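LamCAT (Aquimarina, PDB 6JH5) probably hydrolyses laminarin, the beta-1,3-glucan storage polysaccharide of brown algae, as a glycoside hydrolase of family 16. Local coordinates at residues A[163-166]-A[167-170]; A[185-188]-A[189-192]. One frame throughout, in Å; residues are numbered along the deposited sequence.

Contact 1 of 2, residues A[163-166]-A[167-170]; sequences EWDA and SVIK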
loop_
_atom_site.group_PDB
_atom_site.type_symbol
_atom_site.label_atom_id
_atom_site.label_comp_id
_atom_site.label_asym_id
_atom_site.label_seq_id
_atom_site.Cartn_x
_atom_site.Cartn_y
_atom_site.Cartn_z
ATOM N N GLU A 163 7.658 7.056 -9.286
ATOM C CA GLU A 163 9.012 7.090 -9.872
ATOM C C GLU A 163 9.865 7.660 -8.747
ATOM O O GLU A 163 9.533 8.666 -8.248
ATOM C CB GLU A 163 9.072 7.881 -11.172
ATOM C CG GLU A 163 8.367 7.182 -12.310
ATOM C CD GLU A 163 8.449 7.979 -13.590
ATOM O OE1 GLU A 163 9.146 8.957 -13.595
ATOM O OE2 GLU A 163 7.787 7.622 -14.511
ATOM N N TRP A 164 10.911 6.945 -8.389
ATOM C CA TRP A 164 11.719 7.320 -7.217
ATOM C C TRP A 164 13.195 7.276 -7.595
ATOM O O TRP A 164 13.621 6.320 -8.134
ATOM C CB TRP A 164 11.352 6.319 -6.126
ATOM C CG TRP A 164 12.201 6.203 -4.906
ATOM C CD1 TRP A 164 12.877 7.171 -4.231
ATOM C CD2 TRP A 164 12.399 4.994 -4.168
ATOM N NE1 TRP A 164 13.481 6.643 -3.129
ATOM C CE2 TRP A 164 13.220 5.310 -3.078
ATOM C CE3 TRP A 164 11.969 3.681 -4.338
ATOM C CZ2 TRP A 164 13.614 4.342 -2.166
ATOM C CZ3 TRP A 164 12.364 2.734 -3.441
ATOM C CH2 TRP A 164 13.180 3.061 -2.374
ATOM N N ASP A 165 13.883 8.349 -7.300
ATOM C CA ASP A 165 15.340 8.414 -7.515
ATOM C C ASP A 165 15.962 9.127 -6.318
ATOM O O ASP A 165 15.296 9.448 -5.408
ATOM C CB ASP A 165 15.736 8.941 -8.892
ATOM C CG ASP A 165 15.575 10.434 -9.111
ATOM O OD1 ASP A 165 15.291 11.129 -8.174
ATOM O OD2 ASP A 165 15.707 10.842 -10.253
ATOM N N ALA A 166 17.253 9.401 -6.413
ATOM C CA ALA A 166 17.985 10.040 -5.301
ATOM C C ALA A 166 17.509 11.473 -5.060
ATOM O O ALA A 166 17.829 11.996 -4.032
ATOM C CB ALA A 166 19.463 10.025 -5.599
ATOM N N SER A 167 16.811 12.060 -6.025
ATOM C CA SER A 167 16.344 13.463 -5.910
ATOM C C SER A 167 14.869 13.580 -5.578
ATOM O O SER A 167 14.516 14.562 -5.008
ATOM C CB SER A 167 16.497 14.192 -7.207
ATOM O OG SER A 167 17.844 14.367 -7.539
ATOM N N VAL A 168 14.070 12.637 -6.033
ATOM C CA VAL A 168 12.615 12.886 -5.903
ATOM C C VAL A 168 11.772 11.609 -5.910
ATOM O O VAL A 168 12.236 10.595 -6.304
ATOM C CB VAL A 168 12.236 13.733 -7.125
ATOM C CG1 VAL A 168 12.206 12.887 -8.390
ATOM C CG2 VAL A 168 10.952 14.492 -6.955
ATOM N N ILE A 169 10.563 11.749 -5.395
ATOM C CA ILE A 169 9.520 10.714 -5.542
ATOM C C ILE A 169 8.366 11.417 -6.249
ATOM O O ILE A 169 8.027 12.488 -5.863
ATOM C CB ILE A 169 9.060 10.137 -4.199
ATOM C CG1 ILE A 169 10.234 9.498 -3.464
ATOM C CG2 ILE A 169 7.927 9.144 -4.440
ATOM C CD1 ILE A 169 9.948 9.196 -2.027
ATOM N N LYS A 170 7.879 10.807 -7.317
ATOM C CA LYS A 170 6.731 11.337 -8.076
ATOM C C LYS A 170 5.621 10.280 -8.079
ATOM O O LYS A 170 5.935 9.144 -8.203
ATOM C CB LYS A 170 7.162 11.631 -9.505
ATOM C CG LYS A 170 8.051 12.837 -9.677
ATOM C CD LYS A 170 8.506 12.918 -11.121
ATOM C CE LYS A 170 9.217 14.184 -11.488
ATOM N NZ LYS A 170 9.310 14.311 -12.955
#

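Contact 2 of 2, residues A[185-188]-A[189-192]; sequences NGVN and GTSE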
loop_
_atom_site.group_PDB
_atom_site.type_symbol
_atom_site.label_atom_id
_atom_site.label_comp_id
_atom_site.label_asym_id
_atom_site.label_seq_id
_atom_site.Cartn_x
_atom_site.Cartn_y
_atom_site.Cartn_z
ATOM N N ASN A 185 19.412 15.359 -1.274
ATOM C CA ASN A 185 20.346 15.676 -0.163
ATOM C C ASN A 185 19.646 15.495 1.187
ATOM O O ASN A 185 20.078 16.086 2.141
ATOM C CB ASN A 185 20.915 17.086 -0.303
ATOM C CG ASN A 185 21.585 17.279 -1.643
ATOM O OD1 ASN A 185 22.353 16.438 -2.063
ATOM N ND2 ASN A 185 21.254 18.347 -2.341
ATOM N N GLY A 186 18.615 14.662 1.231
ATOM C CA GLY A 186 17.897 14.439 2.493
ATOM C C GLY A 186 17.230 15.696 3.018
ATOM O O GLY A 186 16.963 15.775 4.203
ATOM N N VAL A 187 16.785 16.563 2.107
ATOM C CA VAL A 187 16.072 17.824 2.484
ATOM C C VAL A 187 14.827 17.464 3.303
ATOM O O VAL A 187 14.261 16.458 3.049
ATOM C CB VAL A 187 15.645 18.634 1.249
ATOM C CG1 VAL A 187 14.704 17.834 0.389
ATOM C CG2 VAL A 187 15.031 19.979 1.616
ATOM N N ASN A 188 14.518 18.269 4.313
ATOM C CA ASN A 188 13.372 18.016 5.222
ATOM C C ASN A 188 13.561 16.702 6.000
ATOM O O ASN A 188 12.600 16.135 6.428
ATOM C CB ASN A 188 12.020 18.053 4.506
ATOM C CG ASN A 188 11.670 19.392 3.900
ATOM O OD1 ASN A 188 11.325 19.487 2.735
ATOM N ND2 ASN A 188 11.755 20.421 4.696
ATOM N N GLY A 189 14.799 16.297 6.210
ATOM C CA GLY A 189 15.058 15.085 7.004
ATOM C C GLY A 189 14.676 13.793 6.308
ATOM O O GLY A 189 14.383 12.879 6.987
ATOM N N THR A 190 14.821 13.745 4.992
ATOM C CA THR A 190 14.373 12.598 4.165
ATOM C C THR A 190 15.492 11.591 3.869
ATOM O O THR A 190 15.346 10.828 2.958
ATOM C CB THR A 190 13.740 13.091 2.862
ATOM O OG1 THR A 190 14.649 13.980 2.229
ATOM C CG2 THR A 190 12.413 13.771 3.093
ATOM N N SER A 191 16.512 11.517 4.721
ATOM C CA SER A 191 17.656 10.609 4.480
ATOM C C SER A 191 17.231 9.144 4.364
ATOM O O SER A 191 17.801 8.431 3.598
ATOM C CB SER A 191 18.708 10.757 5.542
ATOM O OG SER A 191 18.186 10.438 6.805
ATOM N N GLU A 192 16.173 8.744 5.053
ATOM C CA GLU A 192 15.772 7.312 5.041
ATOM C C GLU A 192 15.125 6.868 3.716
ATOM O O GLU A 192 14.916 5.712 3.526
ATOM C CB GLU A 192 14.925 6.962 6.254
ATOM C CG GLU A 192 15.707 7.033 7.545
ATOM C CD GLU A 192 16.688 5.893 7.748
ATOM O OE1 GLU A 192 16.566 4.918 7.078
ATOM O OE2 GLU A 192 17.540 6.029 8.591
HETATM O O HOH W 1 18.033 13.957 6.063
#

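Contact 1 of 2, residues A[163-166]-A[167-170]
Asp165 folds its carboxylate back over the turn, where OD1 takes two backbone N-H groups at once. The Ser167 N bond to Asp165 OD1 measures 2.8 Å and comes from above the carboxylate plane, 46° out of it, while Val168 N, 2.9 Å from Asp165 OD1, approaches nearly along the C-O axis. Holding CG between the backbone N and the carbonyl carbon (chi1 74°) turns the carboxylate back toward the amides that follow. The Ser167 bond makes this an Asx turn, here at the end of the beta hairpin formed by strands 158-164 and 168-173. Asp165 N in turn donates to Val168 O at 3.0 Å, an almost straight bond. Next along the ladder, Trp164 and Ile169 form a non-hydrogen-bonded antiparallel pair; their side chains run side by side, with Trp164 CD1 3.6 Å from Ile169 CG1. Glu163 and Lys170 follow as a hydrogen-bonded pair joined by two backbone bonds, and their side chains leave from the sheet face opposite to Trp164 and Ile169. Farther out, Trp164 NE1 is hydrogen-bonded to Phe193 O, and its indole meets Tyr80 and Phe197 edge-to-face, while Ile169 bonds through its backbone to Ala181 on strand 176-182.

Contact 2 of 2, residues A[185-188]-A[189-192]
Thr190 lays its branched side chain against the carbonyl of Val187. Its hydroxyl gives a short hydrogen bond, Thr190 OG1 to Val187 O at 2.6 Å, and the methyl rests beside the same oxygen, with Thr190 CG2 3.3 Å from Val187 O. Placing OG1 between the backbone N and the carbonyl carbon (chi1 53°) aims the hydroxyl back across the turn. Thr190 N adds a second, weak bond to Val187 O, while its firmer link is to Gly186 O at 3.1 Å, which it meets from above the carbonyl plane, 58° out of it. This link from residue 190 back to residue 186 is that of an alpha-turn, and within it Gly186 to Gly189 follow the backbone course of a type II beta turn. Asn188 takes the positive phi of the third turn position; Gly189 also has positive phi, and a CB there would clash with Asn188 O. A water links the two segments, donating to Gly186 O at 2.8 Å and accepting weakly from Ser191 N. A valine in place of Thr190 would probably leave Val187 O with just the weak backbone bond across this turn, and the side chain without the bond that fixes its rotation. The turn lies on the surface in the loop between strands 176-182 and 197-205 and leads into 3-10 geometry that takes in Ser191 and Glu192 and continues beyond them. Asn188 O accepts from Trp135 NE1 on strand 128-136, and Glu192 OE1 bonds Asn105 ND2, just ahead of helix 106-109.

In the fold
Both contacts are chain reversals, their centres about 12 Å apart on the same side of the chain's centre, but they differ in regularity. Contact 1 is partly buried: its paired strands carry Trp164 and Ile169 into the interior, and a carboxylate gathers the amides of its exposed end. Contact 2 is a surface loop without strand pairing, in which a hydroxyl, one backbone N-H and a water answer carbonyl oxygens, and glycines allow the tight course. They do not touch, their nearest atoms being about 5 Å apart, yet strand 176-182 pairs with the hairpin of contact 1 and leads into the loop of contact 2, and Trp164 reaches Phe193, directly after residues 189-192.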